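Local coordinates for RagB/SusD family nutrient uptake outer membrane protein (Bacteroides thetaiotaomicron, PDB 7KV2) that probably binds beta-glucan at the outer surface of the outer membrane, as a SusD-family surface glycan-binding protein that aids nutrient uptake, at residues Pro69-Val83 / Asn91-Ile103. Numbering follows the deposited sequence.
Sequences PVNLMSDIMADDLWV and NQPWHLMMNFEAI
Helix 70-75 and the chain that follows it, to Val83, pack against helix 92-98 in the SusD fold: Met73, Ile76, Met77 and Val83 meet Trp94, His95, Met97 and Met98. Met73 makes a Met-aromatic contact: bends at chi2 and chi3 (-53° and 86°) lay SD and CE over one face of the Trp94 indole, CE lying 3.6 Å from Trp94 CE2. The opposite face of that indole takes Asn91 ND2 near its rim, while Ile76 CD1 comes within 3.6 Å of Trp94 CB. Val83 wedges between two side chains. Its CG1, anti to the backbone N (chi1 180°), sits centrally over the His95 imidazole in a CH-pi contact, 3.4 Å from the ring centroid, and its CG2 touches Met98 CB at 3.6 Å. Ile76 O receives Met98 CG at 3.1 Å and a CA-H...O contact from Met98 CA. Met98 CE abuts the edge of the Trp82 indole. Farther along, Met77 CE and Met97 CE meet at 4.0 Å, and Met77 O lies in the plane of the Phe100 ring, 3.6 Å from Phe100 CZ. Phe100 is the C-prime residue of the Schellman motif closing helix 92-98. Phe161 of helix 137-162 touches Met73 and Met77. No hydrogen bond joins the segments, and Met73 O is buried without a partner; dispersion, including methyl and sulfur contacts with rings, and weak C-H...O approaches imply cohesion by shape fit, not directed polar bonds.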
# COMPACT_ATOMS: atom_id res chain seq x y z
N PRO A 69 -6.91 -6.08 -1.24
CA PRO A 69 -6.00 -5.04 -1.69
C PRO A 69 -5.26 -4.45 -0.49
O PRO A 69 -5.88 -3.99 0.50
CB PRO A 69 -6.93 -4.03 -2.41
CG PRO A 69 -8.27 -4.29 -1.84
CD PRO A 69 -8.31 -5.78 -1.56
N VAL A 70 -3.93 -4.46 -0.55
CA VAL A 70 -3.09 -4.35 0.66
C VAL A 70 -3.23 -2.95 1.29
O VAL A 70 -3.22 -2.83 2.48
CB VAL A 70 -1.65 -4.77 0.38
CG1 VAL A 70 -0.95 -3.88 -0.66
CG2 VAL A 70 -0.85 -4.80 1.67
N ASN A 71 -3.34 -1.90 0.48
CA ASN A 71 -3.59 -0.54 0.99
C ASN A 71 -4.92 -0.51 1.75
O ASN A 71 -4.93 0.10 2.81
CB ASN A 71 -3.53 0.51 -0.14
CG ASN A 71 -4.40 0.24 -1.36
OD1 ASN A 71 -4.57 -0.91 -1.78
ND2 ASN A 71 -5.05 1.29 -1.91
N LEU A 72 -6.01 -0.98 1.17
CA LEU A 72 -7.34 -0.79 1.78
C LEU A 72 -7.40 -1.65 3.05
O LEU A 72 -8.15 -1.25 3.98
CB LEU A 72 -8.49 -1.22 0.86
CG LEU A 72 -8.66 -0.49 -0.48
CD1 LEU A 72 -9.96 -0.93 -1.16
CD2 LEU A 72 -8.64 0.97 -0.26
N MET A 73 -6.71 -2.79 3.07
CA MET A 73 -6.79 -3.68 4.24
C MET A 73 -6.35 -2.92 5.52
O MET A 73 -6.95 -3.20 6.61
CB MET A 73 -6.02 -4.99 4.08
CG MET A 73 -6.58 -5.94 3.03
SD MET A 73 -8.33 -6.36 3.17
CE MET A 73 -9.10 -5.01 2.28
N SER A 74 -5.38 -1.99 5.45
CA SER A 74 -5.05 -1.12 6.60
C SER A 74 -5.99 0.09 6.65
O SER A 74 -6.42 0.47 7.76
CB SER A 74 -3.59 -0.77 6.65
OG SER A 74 -3.21 0.11 5.60
N ASP A 75 -6.29 0.75 5.52
CA ASP A 75 -7.04 2.03 5.60
C ASP A 75 -8.42 1.81 6.20
O ASP A 75 -8.92 2.75 6.81
CB ASP A 75 -7.08 2.75 4.25
CG ASP A 75 -5.74 3.39 3.88
OD1 ASP A 75 -5.07 3.97 4.79
OD2 ASP A 75 -5.38 3.34 2.68
N ILE A 76 -9.07 0.67 5.98
CA ILE A 76 -10.44 0.45 6.53
C ILE A 76 -10.33 0.48 8.07
O ILE A 76 -11.37 0.70 8.72
CB ILE A 76 -11.10 -0.84 6.00
CG1 ILE A 76 -10.31 -2.10 6.36
CG2 ILE A 76 -11.37 -0.70 4.52
CD1 ILE A 76 -10.85 -3.42 5.85
N MET A 77 -9.14 0.24 8.67
CA MET A 77 -8.99 0.23 10.15
C MET A 77 -8.64 1.61 10.70
O MET A 77 -8.56 1.80 11.98
CB MET A 77 -7.97 -0.83 10.59
CG MET A 77 -8.35 -2.20 10.11
SD MET A 77 -7.39 -3.55 10.90
CE MET A 77 -5.92 -3.54 9.88
N ALA A 78 -8.51 2.61 9.83
CA ALA A 78 -8.18 3.98 10.29
C ALA A 78 -9.43 4.86 10.29
O ALA A 78 -10.55 4.37 10.59
CB ALA A 78 -7.05 4.53 9.44
N ASP A 79 -9.30 6.14 9.89
CA ASP A 79 -10.31 7.19 10.16
C ASP A 79 -10.64 7.97 8.87
O ASP A 79 -11.13 9.11 8.98
CB ASP A 79 -9.83 8.11 11.28
CG ASP A 79 -8.49 8.77 11.06
OD1 ASP A 79 -7.65 8.18 10.34
OD2 ASP A 79 -8.23 9.83 11.68
N ASP A 80 -10.42 7.39 7.68
CA ASP A 80 -10.50 8.20 6.42
C ASP A 80 -11.58 7.70 5.48
O ASP A 80 -12.18 8.53 4.75
CB ASP A 80 -9.16 8.18 5.68
CG ASP A 80 -8.07 8.95 6.40
OD1 ASP A 80 -8.41 9.86 7.17
OD2 ASP A 80 -6.91 8.58 6.22
N LEU A 81 -11.83 6.39 5.47
CA LEU A 81 -12.77 5.70 4.56
C LEU A 81 -13.80 4.98 5.39
O LEU A 81 -13.48 4.60 6.57
CB LEU A 81 -12.00 4.68 3.71
CG LEU A 81 -10.75 5.16 2.99
CD1 LEU A 81 -10.11 3.99 2.24
CD2 LEU A 81 -11.08 6.27 2.00
N TRP A 82 -14.92 4.65 4.78
CA TRP A 82 -15.82 3.60 5.29
C TRP A 82 -15.48 2.27 4.59
O TRP A 82 -14.43 2.16 3.88
CB TRP A 82 -17.28 4.03 5.12
CG TRP A 82 -17.64 5.27 5.90
CD1 TRP A 82 -18.17 6.41 5.38
CD2 TRP A 82 -17.51 5.49 7.32
NE1 TRP A 82 -18.39 7.34 6.37
CE2 TRP A 82 -18.03 6.78 7.58
CE3 TRP A 82 -17.11 4.70 8.42
CZ2 TRP A 82 -18.06 7.33 8.87
CZ3 TRP A 82 -17.18 5.23 9.70
CH2 TRP A 82 -17.61 6.55 9.91
N VAL A 83 -16.31 1.25 4.80
CA VAL A 83 -16.04 -0.10 4.23
C VAL A 83 -16.96 -0.32 3.03
O VAL A 83 -16.47 -0.76 1.98
CB VAL A 83 -16.17 -1.19 5.31
CG1 VAL A 83 -15.90 -2.55 4.70
CG2 VAL A 83 -15.24 -0.92 6.48
N ASN A 91 -18.30 -8.68 2.10
CA ASN A 91 -16.88 -8.64 2.55
C ASN A 91 -16.87 -8.48 4.07
O ASN A 91 -16.21 -7.61 4.59
CB ASN A 91 -16.03 -7.61 1.78
CG ASN A 91 -15.67 -8.09 0.38
OD1 ASN A 91 -15.79 -9.27 0.09
ND2 ASN A 91 -15.27 -7.20 -0.52
N GLN A 92 -17.58 -9.35 4.81
CA GLN A 92 -17.75 -9.17 6.28
C GLN A 92 -16.42 -9.08 6.98
O GLN A 92 -16.29 -8.32 7.94
CB GLN A 92 -18.59 -10.32 6.88
CG GLN A 92 -18.85 -10.17 8.37
CD GLN A 92 -19.94 -11.14 8.78
OE1 GLN A 92 -20.11 -12.21 8.19
NE2 GLN A 92 -20.70 -10.74 9.77
N PRO A 93 -15.37 -9.85 6.59
CA PRO A 93 -14.08 -9.75 7.27
C PRO A 93 -13.57 -8.31 7.29
O PRO A 93 -12.95 -7.93 8.31
CB PRO A 93 -13.16 -10.71 6.49
CG PRO A 93 -14.10 -11.68 5.86
CD PRO A 93 -15.35 -10.89 5.55
N TRP A 94 -13.85 -7.52 6.24
CA TRP A 94 -13.38 -6.11 6.22
C TRP A 94 -14.12 -5.31 7.29
O TRP A 94 -13.50 -4.52 8.02
CB TRP A 94 -13.67 -5.49 4.85
CG TRP A 94 -12.99 -6.09 3.66
CD1 TRP A 94 -12.36 -7.28 3.50
CD2 TRP A 94 -12.98 -5.48 2.37
NE1 TRP A 94 -11.92 -7.44 2.20
CE2 TRP A 94 -12.34 -6.36 1.48
CE3 TRP A 94 -13.45 -4.25 1.90
CZ2 TRP A 94 -12.08 -6.00 0.16
CZ3 TRP A 94 -13.24 -3.92 0.58
CH2 TRP A 94 -12.56 -4.79 -0.27
N HIS A 95 -15.44 -5.51 7.36
CA HIS A 95 -16.29 -4.80 8.35
C HIS A 95 -15.83 -5.17 9.77
O HIS A 95 -15.66 -4.26 10.64
CB HIS A 95 -17.76 -5.14 8.08
CG HIS A 95 -18.28 -4.54 6.84
ND1 HIS A 95 -18.62 -3.19 6.79
CD2 HIS A 95 -18.54 -5.07 5.63
CE1 HIS A 95 -19.08 -2.94 5.58
NE2 HIS A 95 -19.07 -4.06 4.84
N LEU A 96 -15.53 -6.44 9.99
CA LEU A 96 -15.06 -6.86 11.33
C LEU A 96 -13.71 -6.21 11.66
O LEU A 96 -13.57 -5.64 12.77
CB LEU A 96 -15.00 -8.38 11.40
CG LEU A 96 -16.31 -9.13 11.19
CD1 LEU A 96 -16.03 -10.63 11.34
CD2 LEU A 96 -17.37 -8.71 12.17
N MET A 97 -12.73 -6.23 10.75
CA MET A 97 -11.43 -5.60 11.01
C MET A 97 -11.62 -4.11 11.33
O MET A 97 -10.89 -3.57 12.19
CB MET A 97 -10.55 -5.70 9.76
CG MET A 97 -10.09 -7.09 9.47
SD MET A 97 -9.48 -7.25 7.74
CE MET A 97 -8.10 -6.12 7.79
N MET A 98 -12.48 -3.44 10.58
CA MET A 98 -12.69 -1.99 10.71
C MET A 98 -13.19 -1.67 12.13
O MET A 98 -12.77 -0.66 12.70
CB MET A 98 -13.69 -1.50 9.65
CG MET A 98 -14.12 -0.08 9.84
SD MET A 98 -15.60 0.09 10.88
CE MET A 98 -16.28 1.67 10.38
N ASN A 99 -14.06 -2.52 12.67
CA ASN A 99 -14.67 -2.34 14.01
C ASN A 99 -13.89 -3.10 15.09
O ASN A 99 -14.45 -3.28 16.19
CB ASN A 99 -16.15 -2.72 13.94
CG ASN A 99 -16.94 -2.16 15.10
OD1 ASN A 99 -16.61 -1.09 15.60
ND2 ASN A 99 -17.96 -2.90 15.54
N PHE A 100 -12.65 -3.50 14.83
CA PHE A 100 -11.72 -4.14 15.80
C PHE A 100 -12.38 -5.38 16.44
O PHE A 100 -12.15 -5.60 17.65
CB PHE A 100 -11.26 -3.12 16.85
CG PHE A 100 -10.82 -1.81 16.24
CD1 PHE A 100 -9.93 -1.81 15.17
CD2 PHE A 100 -11.32 -0.60 16.68
CE1 PHE A 100 -9.56 -0.62 14.56
CE2 PHE A 100 -10.95 0.59 16.07
CZ PHE A 100 -10.07 0.58 15.01
N GLU A 101 -13.14 -6.16 15.67
CA GLU A 101 -13.85 -7.39 16.13
C GLU A 101 -13.60 -8.54 15.13
O GLU A 101 -14.48 -9.40 14.93
CB GLU A 101 -15.32 -7.03 16.35
CG GLU A 101 -16.09 -6.61 15.11
CD GLU A 101 -17.59 -6.46 15.32
OE1 GLU A 101 -18.14 -7.30 16.06
OE2 GLU A 101 -18.20 -5.55 14.73
N ALA A 102 -12.46 -8.53 14.44
CA ALA A 102 -12.02 -9.65 13.58
C ALA A 102 -12.03 -10.92 14.43
O ALA A 102 -11.64 -10.82 15.60
CB ALA A 102 -10.64 -9.39 13.07
N ILE A 103 -12.47 -12.03 13.86
CA ILE A 103 -12.39 -13.39 14.47
C ILE A 103 -11.69 -14.33 13.50
O ILE A 103 -11.86 -14.23 12.26
CB ILE A 103 -13.81 -13.88 14.86
CG1 ILE A 103 -14.74 -13.94 13.64
CG2 ILE A 103 -14.32 -12.96 15.96
CD1 ILE A 103 -16.04 -14.71 13.82